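Long-range contacts in tannase (Lactobacillus plantarum, PDB 3WA7), which catalyses, as a tannase of the alpha/beta-hydrolase fold, the hydrolysis of the galloyl ester bonds of tannins, releasing gallic acid: residues A[178-183]-A[388-393]; A[169-174]-A[392-397]. All blocks are in the same frame, centred on the assembly; numbering follows the deposited sequence.

Overall arrangement
Both contacts end on the same piece of chain, the helix 388-393 and the turn that follows it. Contact 1 joins this helix to the 3-10 turn ahead of helix 182-188. Contact 2 joins its end and the following residues to helix 164-174. The centres of the two contacts lie about 10 Å apart, and Gln392 and Ala393 belong to both. Along the chain, 169-174 comes first, then 178-183, and more than 200 residues later 388-397. Contact 2 is wholly buried, about 10 Å from the chain centre; contact 1 is partly buried, about 19 Å out. Contact 2 packs the 392-397 turn on the helix that follows Ser163, the probable nucleophile.

Contact 1: A[178-183]-A[388-393]; sequences SAYFEP and AELIQA
The 3-10 turn 179-181, ahead of helix 182-188 of the alpha/beta-hydrolase fold, meets helix 388-393 through the Tyr180 ring and Ala393. The methyl Ala393 CB lies over one face of that ring in a CH-pi contact, 3.6 Å from the centroid and 19° off the normal. It sits off centre, toward the rim, and Tyr180 CE2 is the ring atom closest to Ala393 CB at 3.5 Å. Tyr180 has CG anti to its own N (chi1 -179°), which carries the ring out to the helix. Glu389 reaches the ring edge with an extended chain. Glu389 OE2 lies near the ring plane, 3.2 Å from Tyr180 CE1, and the carboxylate is turned 70° from the ring. This is an approach to C-H groups at the rim, where a weak electrostatic attraction is plausible. The hydroxyl end stops against Leu390: Tyr180 OH is 3.5 Å from Leu390 CA and 3.6 Å from Leu390 CD1, and the two side chains cross at about a right angle. Phe181 meets the helix end with its ring edge, Phe181 CZ lying 3.5 Å from Ala393 O. That carbonyl oxygen also accepts a hydrogen bond from Tyr399 OH. Around the contact, Phe181 packs on Ile133, Val134 and Lys137 of helix 131-145 and on Tyr399 of helix 398-401, while Leu390 touches Pro130 just ahead of helix 131-145.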
loop_
_atom_site.group_PDB
_atom_site.type_symbol
_atom_site.label_atom_id
_atom_site.label_comp_id
_atom_site.label_asym_id
_atom_site.label_seq_id
_atom_site.Cartn_x
_atom_site.Cartn_y
_atom_site.Cartn_z
ATOM N N SER A 178 15.904 0.186 10.095
ATOM C CA SER A 178 15.527 -0.601 11.263
ATOM C C SER A 178 16.471 -1.796 11.315
ATOM O O SER A 178 16.650 -2.492 10.314
ATOM C CB SER A 178 14.089 -1.100 11.130
ATOM O OG SER A 178 13.833 -2.132 12.065
ATOM N N ALA A 179 17.065 -2.041 12.477
ATOM C CA ALA A 179 18.001 -3.151 12.630
ATOM C C ALA A 179 17.343 -4.518 12.467
ATOM O O ALA A 179 18.021 -5.510 12.208
ATOM C CB ALA A 179 18.690 -3.063 13.991
ATOM N N TYR A 180 16.023 -4.577 12.615
ATOM C CA TYR A 180 15.314 -5.846 12.491
ATOM C C TYR A 180 15.577 -6.553 11.162
ATOM O O TYR A 180 15.644 -7.780 11.105
ATOM C CB TYR A 180 13.804 -5.631 12.636
ATOM C CG TYR A 180 13.011 -6.915 12.549
ATOM C CD1 TYR A 180 12.844 -7.730 13.668
ATOM C CD2 TYR A 180 12.465 -7.339 11.338
ATOM C CE1 TYR A 180 12.152 -8.938 13.582
ATOM C CE2 TYR A 180 11.774 -8.543 11.240
ATOM C CZ TYR A 180 11.622 -9.338 12.366
ATOM O OH TYR A 180 10.954 -10.537 12.270
ATOM N N PHE A 181 15.734 -5.771 10.099
ATOM C CA PHE A 181 15.939 -6.326 8.767
ATOM C C PHE A 181 17.390 -6.506 8.348
ATOM O O PHE A 181 17.664 -7.016 7.262
ATOM C CB PHE A 181 15.224 -5.445 7.737
ATOM C CG PHE A 181 13.795 -5.142 8.096
ATOM C CD1 PHE A 181 13.484 -4.065 8.921
ATOM C CD2 PHE A 181 12.767 -5.959 7.643
ATOM C CE1 PHE A 181 12.164 -3.807 9.291
ATOM C CE2 PHE A 181 11.444 -5.712 8.009
ATOM C CZ PHE A 181 11.142 -4.632 8.835
ATOM N N GLU A 182 18.321 -6.106 9.208
ATOM C CA GLU A 182 19.732 -6.213 8.869
ATOM C C GLU A 182 20.191 -7.646 8.590
ATOM O O GLU A 182 20.902 -7.890 7.617
ATOM C CB GLU A 182 20.588 -5.578 9.969
ATOM C CG GLU A 182 21.929 -5.054 9.472
ATOM C CD GLU A 182 21.780 -4.050 8.334
ATOM O OE1 GLU A 182 21.000 -3.084 8.484
ATOM O OE2 GLU A 182 22.446 -4.221 7.292
ATOM N N PRO A 183 19.801 -8.613 9.438
ATOM C CA PRO A 183 20.234 -9.989 9.174
ATOM C C PRO A 183 19.845 -10.485 7.778
ATOM O O PRO A 183 20.657 -11.094 7.076
ATOM C CB PRO A 183 19.552 -10.779 10.288
ATOM C CG PRO A 183 19.583 -9.812 11.426
ATOM C CD PRO A 183 19.150 -8.517 10.756
ATOM N N ALA A 388 5.182 -12.809 16.972
ATOM C CA ALA A 388 4.705 -11.469 17.312
ATOM C C ALA A 388 5.657 -10.360 16.862
ATOM O O ALA A 388 5.219 -9.284 16.449
ATOM C CB ALA A 388 4.470 -11.368 18.815
ATOM N N GLU A 389 6.956 -10.621 16.951
ATOM C CA GLU A 389 7.963 -9.639 16.563
ATOM C C GLU A 389 7.897 -9.366 15.062
ATOM O O GLU A 389 8.078 -8.233 14.622
ATOM C CB GLU A 389 9.353 -10.149 16.952
ATOM C CG GLU A 389 10.457 -9.112 16.873
ATOM C CD GLU A 389 11.781 -9.645 17.396
ATOM O OE1 GLU A 389 11.805 -10.161 18.534
ATOM O OE2 GLU A 389 12.798 -9.549 16.678
ATOM N N LEU A 390 7.637 -10.411 14.282
ATOM C CA LEU A 390 7.536 -10.277 12.829
ATOM C C LEU A 390 6.268 -9.521 12.447
ATOM O O LEU A 390 6.282 -8.669 11.559
ATOM C CB LEU A 390 7.533 -11.660 12.168
ATOM C CG LEU A 390 7.248 -11.690 10.659
ATOM C CD1 LEU A 390 8.273 -10.842 9.911
ATOM C CD2 LEU A 390 7.293 -13.132 10.167
ATOM N N ILE A 391 5.166 -9.843 13.112
ATOM C CA ILE A 391 3.903 -9.169 12.835
ATOM C C ILE A 391 4.089 -7.670 13.078
ATOM O O ILE A 391 3.691 -6.838 12.260
ATOM C CB ILE A 391 2.785 -9.713 13.751
ATOM C CG1 ILE A 391 2.522 -11.186 13.423
ATOM C CG2 ILE A 391 1.526 -8.875 13.590
ATOM C CD1 ILE A 391 1.566 -11.872 14.387
ATOM N N GLN A 392 4.715 -7.337 14.200
ATOM C CA GLN A 392 4.966 -5.945 14.560
ATOM C C GLN A 392 5.921 -5.259 13.579
ATOM O O GLN A 392 5.718 -4.099 13.193
ATOM C CB GLN A 392 5.551 -5.884 15.974
ATOM C CG GLN A 392 5.900 -4.491 16.455
ATOM C CD GLN A 392 6.532 -4.501 17.833
ATOM O OE1 GLN A 392 5.908 -4.908 18.813
ATOM N NE2 GLN A 392 7.780 -4.058 17.912
ATOM N N ALA A 393 6.955 -5.987 13.171
ATOM C CA ALA A 393 7.958 -5.466 12.253
ATOM C C ALA A 393 7.412 -5.042 10.890
ATOM O O ALA A 393 7.943 -4.114 10.274
ATOM C CB ALA A 393 9.070 -6.501 12.062
#

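Contact 2: A[169-174]-A[392-397]; sequences SALAGA and QAINPL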
loop_
_atom_site.group_PDB
_atom_site.type_symbol
_atom_site.label_atom_id
_atom_site.label_comp_id
_atom_site.label_asym_id
_atom_site.label_seq_id
_atom_site.Cartn_x
_atom_site.Cartn_y
_atom_site.Cartn_z
ATOM N N SER A 169 4.972 0.386 0.407
ATOM C CA SER A 169 5.467 1.754 0.318
ATOM C C SER A 169 5.447 2.404 1.701
ATOM O O SER A 169 6.430 3.016 2.127
ATOM C CB SER A 169 4.594 2.561 -0.648
ATOM O OG SER A 169 4.997 3.919 -0.690
ATOM N N ALA A 170 4.328 2.261 2.406
ATOM C CA ALA A 170 4.202 2.842 3.736
ATOM C C ALA A 170 5.239 2.263 4.695
ATOM O O ALA A 170 5.858 2.994 5.468
ATOM C CB ALA A 170 2.794 2.599 4.288
ATOM N N LEU A 171 5.430 0.949 4.647
ATOM C CA LEU A 171 6.392 0.307 5.538
ATOM C C LEU A 171 7.822 0.766 5.257
ATOM O O LEU A 171 8.615 0.934 6.185
ATOM C CB LEU A 171 6.296 -1.215 5.419
ATOM C CG LEU A 171 7.149 -2.022 6.400
ATOM C CD1 LEU A 171 6.828 -1.644 7.851
ATOM C CD2 LEU A 171 6.880 -3.494 6.163
ATOM N N ALA A 172 8.153 0.968 3.983
ATOM C CA ALA A 172 9.490 1.431 3.619
ATOM C C ALA A 172 9.732 2.808 4.232
ATOM O O ALA A 172 10.809 3.088 4.755
ATOM C CB ALA A 172 9.635 1.502 2.097
ATOM N N GLY A 173 8.721 3.668 4.171
ATOM C CA GLY A 173 8.865 4.999 4.733
ATOM C C GLY A 173 8.909 5.007 6.250
ATOM O O GLY A 173 9.616 5.809 6.859
ATOM N N ALA A 174 8.167 4.095 6.868
ATOM C CA ALA A 174 8.109 4.030 8.321
ATOM C C ALA A 174 9.296 3.360 9.010
ATOM O O ALA A 174 9.651 3.736 10.130
ATOM C CB ALA A 174 6.815 3.327 8.747
ATOM N N GLN A 392 4.715 -7.337 14.200
ATOM C CA GLN A 392 4.966 -5.945 14.560
ATOM C C GLN A 392 5.921 -5.259 13.579
ATOM O O GLN A 392 5.718 -4.099 13.193
ATOM C CB GLN A 392 5.551 -5.884 15.974
ATOM C CG GLN A 392 5.900 -4.491 16.455
ATOM C CD GLN A 392 6.532 -4.501 17.833
ATOM O OE1 GLN A 392 5.908 -4.908 18.813
ATOM N NE2 GLN A 392 7.780 -4.058 17.912
ATOM N N ALA A 393 6.955 -5.987 13.171
ATOM C CA ALA A 393 7.958 -5.466 12.253
ATOM C C ALA A 393 7.412 -5.042 10.890
ATOM O O ALA A 393 7.943 -4.114 10.274
ATOM C CB ALA A 393 9.070 -6.501 12.062
ATOM N N ILE A 394 6.364 -5.704 10.409
ATOM C CA ILE A 394 5.825 -5.334 9.104
ATOM C C ILE A 394 4.592 -4.436 9.173
ATOM O O ILE A 394 3.920 -4.216 8.166
ATOM C CB ILE A 394 5.498 -6.571 8.229
ATOM C CG1 ILE A 394 4.350 -7.375 8.835
ATOM C CG2 ILE A 394 6.745 -7.429 8.063
ATOM C CD1 ILE A 394 3.806 -8.426 7.881
ATOM N N ASN A 395 4.307 -3.915 10.362
ATOM C CA ASN A 395 3.176 -3.011 10.548
ATOM C C ASN A 395 3.762 -1.596 10.594
ATOM O O ASN A 395 4.518 -1.262 11.505
ATOM C CB ASN A 395 2.456 -3.316 11.868
ATOM C CG ASN A 395 1.175 -2.509 12.039
ATOM O OD1 ASN A 395 0.986 -1.476 11.396
ATOM N ND2 ASN A 395 0.293 -2.972 12.924
ATOM N N PRO A 396 3.435 -0.753 9.603
ATOM C CA PRO A 396 3.963 0.614 9.584
ATOM C C PRO A 396 3.741 1.374 10.895
ATOM O O PRO A 396 4.593 2.148 11.323
ATOM C CB PRO A 396 3.217 1.255 8.414
ATOM C CG PRO A 396 3.004 0.102 7.483
ATOM C CD PRO A 396 2.575 -0.999 8.432
ATOM N N LEU A 397 2.596 1.141 11.528
ATOM C CA LEU A 397 2.256 1.821 12.773
ATOM C C LEU A 397 3.252 1.607 13.912
ATOM O O LEU A 397 3.450 2.496 14.741
ATOM C CB LEU A 397 0.863 1.387 13.242
ATOM C CG LEU A 397 -0.311 1.570 12.276
ATOM C CD1 LEU A 397 -1.601 1.196 12.997
ATOM C CD2 LEU A 397 -0.382 3.009 11.781
#
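Leu171 turns CG anti to its backbone N (chi1 -174°), and a chi2 of 56° sets both its methyls against the chain that leaves helix 388-393. Leu171 CD1 meets the helix end, 3.6 Å from Ala393 O. Leu171 CD2 touches the next residue, 3.6 Å from Ile394 CA. Ile394 CB also meets Leu171 CD2, although the bond to it leads away from helix 164-174; the side chain packs on Phe361. Ile394 is the first residue to leave helical geometry, so the leucine lies against the point where the helix ends.

Pro396 fills the other part of the interface. Pro396 CG approaches the helix backbone, 3.8 Å from Leu171 N. Pro396 CG also packs on two side chains, 4.1 Å from Ala170 CB and 4.1 Å from Leu171 CB. One turn on from Ala170, Ala174 CB lies 3.6 Å from Pro396 O. The small Ala170 and Ala174 are consistent with the close approach: Leu171 CA and Pro396 CA are 4.7 Å apart.

Asn395 CB points away from helix 164-174. Asn395 OD1 accepts from Leu397 N at 3.1 Å, a capping bond at the turn leading into helix 398-401. The donor stands 45° out of the carbonyl plane. ND2 is held by Glu210 and Asn208. Trp411 of strand 410-414 covers Ala170 and Ala174, and Phe132 and Ile133 of helix 131-145 cover Leu171.

Between the two segments the contact is buried. Methyls and a proline ring meet each other and backbone carbonyl oxygens. The Asn395 side chain spends its polar atoms on the capping bond and on Glu210 and Asn208, which implies that close fit rather than hydrogen bonding joins the turn to this helix.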